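Local atomic coordinates of probable transcriptional regulator PhnF (PDB entry 2FA1), a protein that is probably a transcriptional regulator of the GntR/HutC family, encoded in an operon for alkylphosphonate uptake and C-P lyase, and seen here as its C-terminal effector-binding domain. Residues A[52-57]-A[62-67]; A[79-82]-A[88-91]. All blocks are in the same frame, centred on the assembly; numbering follows the deposited sequence.

Interaction 1. Residues A[52-57]-A[62-67]; sequences RTLRRV and LCLIDH
T53 and I65 pair by two backbone hydrogen bonds, T53 N to I65 O at 2.8 Å and I65 N to T53 O at 2.9 Å, in the antiparallel hairpin of strands 47-57 and 60-69 of the UTRA domain. Near the turn the register slips: R55 O accepts from L62 N at 2.8 Å and only weakly from C63 N, a classic beta bulge. The tight part is the face of T53, C63 and I65. T53 OG1, placed between backbone N and carbonyl carbon (chi1 57°), hydrogen-bonds NE2 at the H67 ring edge, 3.3 Å away, and a water that donates to C63 O. H67 ND1 hydrogen-bonds E143, and I65 CG2 lies over one imidazole face. On the opposite face of the sheet, L54 CD1 meets L64 CD1 at 3.8 Å, but towards the partly exposed R52 and D66 the packing gives way to charge. The R52 chain, bent at chi3 (-69°), brings NE to the syn lone pair of D66 OD1 at 2.8 Å, a salt bridge with planes nearly perpendicular and the oxygen 19° out of the guanidinium plane; NH2 adds a weak bond. H50 NE2 also bonds OD1, and these donors would probably stabilise the aspartate anion.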
loop_
_atom_site.group_PDB
_atom_site.type_symbol
_atom_site.label_atom_id
_atom_site.label_comp_id
_atom_site.label_asym_id
_atom_site.label_seq_id
_atom_site.Cartn_x
_atom_site.Cartn_y
_atom_site.Cartn_z
ATOM N N ARG A 52 17.812 11.762 -5.565
ATOM C CA ARG A 52 16.444 12.106 -5.184
ATOM C C ARG A 52 15.697 12.483 -6.450
ATOM O O ARG A 52 16.235 13.241 -7.312
ATOM C CB ARG A 52 16.521 13.264 -4.218
ATOM C CG ARG A 52 15.049 13.799 -3.838
ATOM C CD ARG A 52 15.249 15.004 -2.926
ATOM N NE ARG A 52 15.787 14.518 -1.618
ATOM C CZ ARG A 52 16.590 15.193 -0.785
ATOM N NH1 ARG A 52 17.064 16.437 -1.058
ATOM N NH2 ARG A 52 16.985 14.592 0.352
ATOM N N THR A 53 14.473 11.996 -6.609
ATOM C CA THR A 53 13.692 12.346 -7.835
ATOM C C THR A 53 12.368 12.916 -7.373
ATOM O O THR A 53 11.906 12.703 -6.245
ATOM C CB THR A 53 13.395 11.105 -8.709
ATOM O OG1 THR A 53 12.688 10.088 -7.951
ATOM C CG2 THR A 53 14.786 10.391 -9.207
ATOM N N LEU A 54 11.745 13.649 -8.326
ATOM C CA LEU A 54 10.409 14.190 -7.978
ATOM C C LEU A 54 9.558 14.194 -9.259
ATOM O O LEU A 54 10.051 14.542 -10.352
ATOM C CB LEU A 54 10.623 15.627 -7.601
ATOM C CG LEU A 54 9.380 16.385 -7.087
ATOM C CD1 LEU A 54 8.851 15.863 -5.834
ATOM C CD2 LEU A 54 9.676 17.849 -7.013
ATOM N N ARG A 55 8.287 13.860 -9.049
ATOM C CA ARG A 55 7.290 13.922 -10.190
ATOM C C ARG A 55 6.427 15.165 -9.854
ATOM O O ARG A 55 5.906 15.289 -8.673
ATOM C CB ARG A 55 6.494 12.632 -10.195
ATOM C CG ARG A 55 5.313 12.815 -11.192
ATOM C CD ARG A 55 4.358 11.589 -11.218
ATOM N NE ARG A 55 3.287 11.828 -12.206
ATOM C CZ ARG A 55 2.261 10.995 -12.377
ATOM N NH1 ARG A 55 2.160 9.921 -11.614
ATOM N NH2 ARG A 55 1.343 11.245 -13.285
ATOM N N ARG A 56 6.180 16.013 -10.877
ATOM C CA ARG A 56 5.295 17.177 -10.689
ATOM C C ARG A 56 4.311 17.107 -11.830
ATOM O O ARG A 56 4.612 16.527 -12.899
ATOM C CB ARG A 56 6.047 18.455 -10.880
ATOM C CG ARG A 56 7.052 18.759 -9.757
ATOM C CD ARG A 56 7.751 20.210 -9.994
ATOM N NE ARG A 56 8.600 20.515 -8.835
ATOM C CZ ARG A 56 8.229 21.095 -7.693
ATOM N NH1 ARG A 56 6.996 21.625 -7.514
ATOM N NH2 ARG A 56 9.143 21.183 -6.709
ATOM N N VAL A 57 3.184 17.717 -11.613
ATOM C CA VAL A 57 2.172 17.918 -12.706
ATOM C C VAL A 57 1.697 19.376 -12.634
ATOM O O VAL A 57 1.281 19.867 -11.596
ATOM C CB VAL A 57 1.025 17.001 -12.534
ATOM C CG1 VAL A 57 -0.094 17.344 -13.548
ATOM C CG2 VAL A 57 1.447 15.490 -12.668
ATOM N N LEU A 62 4.135 15.918 -6.620
ATOM C CA LEU A 62 3.257 14.800 -6.283
ATOM C C LEU A 62 3.951 13.684 -5.548
ATOM O O LEU A 62 3.377 13.064 -4.661
ATOM C CB LEU A 62 2.701 14.218 -7.573
ATOM C CG LEU A 62 1.722 15.111 -8.326
ATOM C CD1 LEU A 62 0.963 14.220 -9.252
ATOM C CD2 LEU A 62 0.827 15.903 -7.480
ATOM N N CYS A 63 5.151 13.331 -6.032
ATOM C CA CYS A 63 5.806 12.101 -5.552
ATOM C C CYS A 63 7.312 12.359 -5.450
ATOM O O CYS A 63 7.958 12.643 -6.468
ATOM C CB CYS A 63 5.592 10.955 -6.587
ATOM S SG CYS A 63 6.464 9.467 -5.879
ATOM N N LEU A 64 7.875 12.273 -4.237
ATOM C CA LEU A 64 9.291 12.509 -4.056
ATOM C C LEU A 64 9.881 11.132 -3.695
ATOM O O LEU A 64 9.283 10.458 -2.894
ATOM C CB LEU A 64 9.433 13.342 -2.790
ATOM C CG LEU A 64 10.867 13.523 -2.300
ATOM C CD1 LEU A 64 11.443 14.572 -3.299
ATOM C CD2 LEU A 64 10.844 14.038 -0.835
ATOM N N ILE A 65 11.016 10.735 -4.283
ATOM C CA ILE A 65 11.632 9.432 -3.877
ATOM C C ILE A 65 13.116 9.680 -3.607
ATOM O O ILE A 65 13.792 10.326 -4.419
ATOM C CB ILE A 65 11.503 8.426 -5.014
ATOM C CG1 ILE A 65 10.038 8.309 -5.507
ATOM C CG2 ILE A 65 12.009 6.987 -4.598
ATOM C CD1 ILE A 65 9.796 7.304 -6.652
ATOM N N ASP A 66 13.604 9.123 -2.495
ATOM C CA ASP A 66 15.017 9.104 -2.165
ATOM C C ASP A 66 15.503 7.716 -2.465
ATOM O O ASP A 66 14.922 6.778 -1.928
ATOM C CB ASP A 66 15.211 9.499 -0.717
ATOM C CG ASP A 66 15.067 11.019 -0.551
ATOM O OD1 ASP A 66 15.890 11.780 -1.067
ATOM O OD2 ASP A 66 14.090 11.446 0.078
ATOM N N HIS A 67 16.507 7.574 -3.306
ATOM C CA HIS A 67 16.991 6.221 -3.699
ATOM C C HIS A 67 18.469 6.132 -3.179
ATOM O O HIS A 67 19.251 7.038 -3.410
ATOM C CB HIS A 67 17.162 6.191 -5.197
ATOM C CG HIS A 67 15.914 6.458 -5.945
ATOM N ND1 HIS A 67 15.100 5.465 -6.443
ATOM C CD2 HIS A 67 15.425 7.627 -6.388
ATOM C CE1 HIS A 67 14.089 6.039 -7.100
ATOM N NE2 HIS A 67 14.266 7.343 -7.091
HETATM O O HOH W 1 9.968 10.812 -8.300
#

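Interaction 2. Residues A[79-82]-A[88-91]; sequences QRFD and DFLR
One face of the F89 ring carries F81: its CA lies over that face, offset toward the rim, 4.1 Å from the centroid and 23° off the ring normal, a CH-pi contact, while the edge of the F81 ring leans in beside it. The pair is an offset edge-to-face stack, centroids 5.5 Å apart and planes at 62°. F81 CD1 does the closest touching, 3.7 Å from F89 CG, and also meets F89 CB; F81 CB lies above the same face, at the rim by CD2 and CE2. F89 gets there because its CG stands anti to the backbone N (chi1 178°), carrying the ring out from the helix until CZ comes up to the backbone of R80, 3.9 Å from its carbonyl carbon. Within the UTRA domain this packs helix 86-94 against the loop that follows helix 75-78. F81 is buried, its ring also touching L51 and T53 of strand 47-57, whereas F89 is partly exposed. The exposed R80 chain leads away from F89, and its NH1 bonds P76 O. On the helix, R91 NH1 makes a salt bridge to D88 OD1 at 3.2 Å, approaching from above the carboxylate plane.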
loop_
_atom_site.group_PDB
_atom_site.type_symbol
_atom_site.label_atom_id
_atom_site.label_comp_id
_atom_site.label_asym_id
_atom_site.label_seq_id
_atom_site.Cartn_x
_atom_site.Cartn_y
_atom_site.Cartn_z
ATOM N N GLN A 79 25.477 9.237 -11.583
ATOM C CA GLN A 79 25.661 10.692 -11.610
ATOM C C GLN A 79 25.183 11.320 -12.915
ATOM O O GLN A 79 24.859 12.481 -12.901
ATOM C CB GLN A 79 27.117 11.048 -11.377
ATOM C CG GLN A 79 28.005 10.825 -12.603
ATOM C CD GLN A 79 29.515 10.962 -12.243
ATOM O OE1 GLN A 79 30.147 10.061 -11.633
ATOM N NE2 GLN A 79 30.108 12.059 -12.720
ATOM N N ARG A 80 25.060 10.513 -13.989
ATOM C CA ARG A 80 24.608 10.970 -15.302
ATOM C C ARG A 80 23.125 10.901 -15.491
ATOM O O ARG A 80 22.611 11.375 -16.562
ATOM C CB ARG A 80 25.363 10.174 -16.383
ATOM C CG ARG A 80 26.900 10.484 -16.353
ATOM C CD ARG A 80 27.765 9.668 -17.428
ATOM N NE ARG A 80 29.093 10.364 -17.642
ATOM C CZ ARG A 80 30.168 10.293 -16.826
ATOM N NH1 ARG A 80 30.196 9.539 -15.726
ATOM N NH2 ARG A 80 31.268 11.018 -17.121
ATOM N N PHE A 81 22.379 10.407 -14.491
ATOM C CA PHE A 81 20.886 10.390 -14.648
ATOM C C PHE A 81 20.346 11.814 -14.619
ATOM O O PHE A 81 20.779 12.593 -13.820
ATOM C CB PHE A 81 20.260 9.520 -13.553
ATOM C CG PHE A 81 18.752 9.603 -13.510
ATOM C CD1 PHE A 81 18.014 8.945 -14.497
ATOM C CD2 PHE A 81 18.134 10.369 -12.545
ATOM C CE1 PHE A 81 16.583 9.014 -14.481
ATOM C CE2 PHE A 81 16.710 10.440 -12.525
ATOM C CZ PHE A 81 15.988 9.754 -13.498
ATOM N N ASP A 82 19.381 12.120 -15.501
ATOM C CA ASP A 82 18.847 13.472 -15.606
ATOM C C ASP A 82 17.345 13.485 -15.324
ATOM O O ASP A 82 16.875 14.230 -14.436
ATOM C CB ASP A 82 19.150 13.919 -17.042
ATOM C CG ASP A 82 18.817 15.358 -17.311
ATOM O OD1 ASP A 82 18.472 16.133 -16.364
ATOM O OD2 ASP A 82 18.948 15.720 -18.517
ATOM N N ASP A 88 14.715 2.285 -15.547
ATOM C CA ASP A 88 14.919 2.081 -16.980
ATOM C C ASP A 88 16.309 2.641 -17.379
ATOM O O ASP A 88 17.010 2.018 -18.161
ATOM C CB ASP A 88 13.808 2.714 -17.812
ATOM C CG ASP A 88 12.445 2.036 -17.637
ATOM O OD1 ASP A 88 12.360 0.907 -17.128
ATOM O OD2 ASP A 88 11.444 2.688 -18.031
ATOM N N PHE A 89 16.687 3.800 -16.863
ATOM C CA PHE A 89 18.000 4.370 -17.158
ATOM C C PHE A 89 19.095 3.417 -16.693
ATOM O O PHE A 89 19.999 3.104 -17.451
ATOM C CB PHE A 89 18.155 5.672 -16.394
ATOM C CG PHE A 89 19.520 6.324 -16.597
ATOM C CD1 PHE A 89 19.833 6.954 -17.774
ATOM C CD2 PHE A 89 20.470 6.254 -15.589
ATOM C CE1 PHE A 89 21.097 7.505 -17.949
ATOM C CE2 PHE A 89 21.729 6.855 -15.757
ATOM C CZ PHE A 89 21.995 7.475 -16.932
ATOM N N LEU A 90 19.020 2.963 -15.445
ATOM C CA LEU A 90 20.059 2.028 -14.939
ATOM C C LEU A 90 20.142 0.758 -15.825
ATOM O O LEU A 90 21.265 0.289 -16.179
ATOM C CB LEU A 90 19.682 1.646 -13.541
ATOM C CG LEU A 90 20.639 0.654 -12.851
ATOM C CD1 LEU A 90 22.092 1.180 -12.787
ATOM C CD2 LEU A 90 20.157 0.188 -11.426
ATOM N N ARG A 91 18.958 0.243 -16.209
ATOM C CA ARG A 91 18.935 -0.988 -17.019
ATOM C C ARG A 91 19.506 -0.737 -18.388
ATOM O O ARG A 91 20.362 -1.536 -18.844
ATOM C CB ARG A 91 17.522 -1.604 -17.102
ATOM C CG ARG A 91 17.624 -3.036 -17.750
ATOM C CD ARG A 91 16.239 -3.525 -18.086
ATOM N NE ARG A 91 15.715 -2.598 -19.074
ATOM C CZ ARG A 91 14.667 -1.806 -18.927
ATOM N NH1 ARG A 91 13.925 -1.829 -17.804
ATOM N NH2 ARG A 91 14.379 -0.972 -19.920
#

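The hairpin comes first in the sequence, the loop and helix after it, and the centres of interactions 1 and 2 lie 15 Å apart, yet the two meet directly: T53 CG2 packs on F81 CE2 at 3.8 Å. T53 thus uses its hydroxyl for the polar network within the hairpin and its methyl for the loop, and F81 passes the contact on to F89. T53, F81 and F89 thus form a continuous contact from the hairpin through the loop to helix 86-94. Interaction 1 is the more central of the two, interaction 2 lying about 14 Å from the centre of the chain, measured between centres. Both belong to the UTRA domain, the effector-binding part of the regulator.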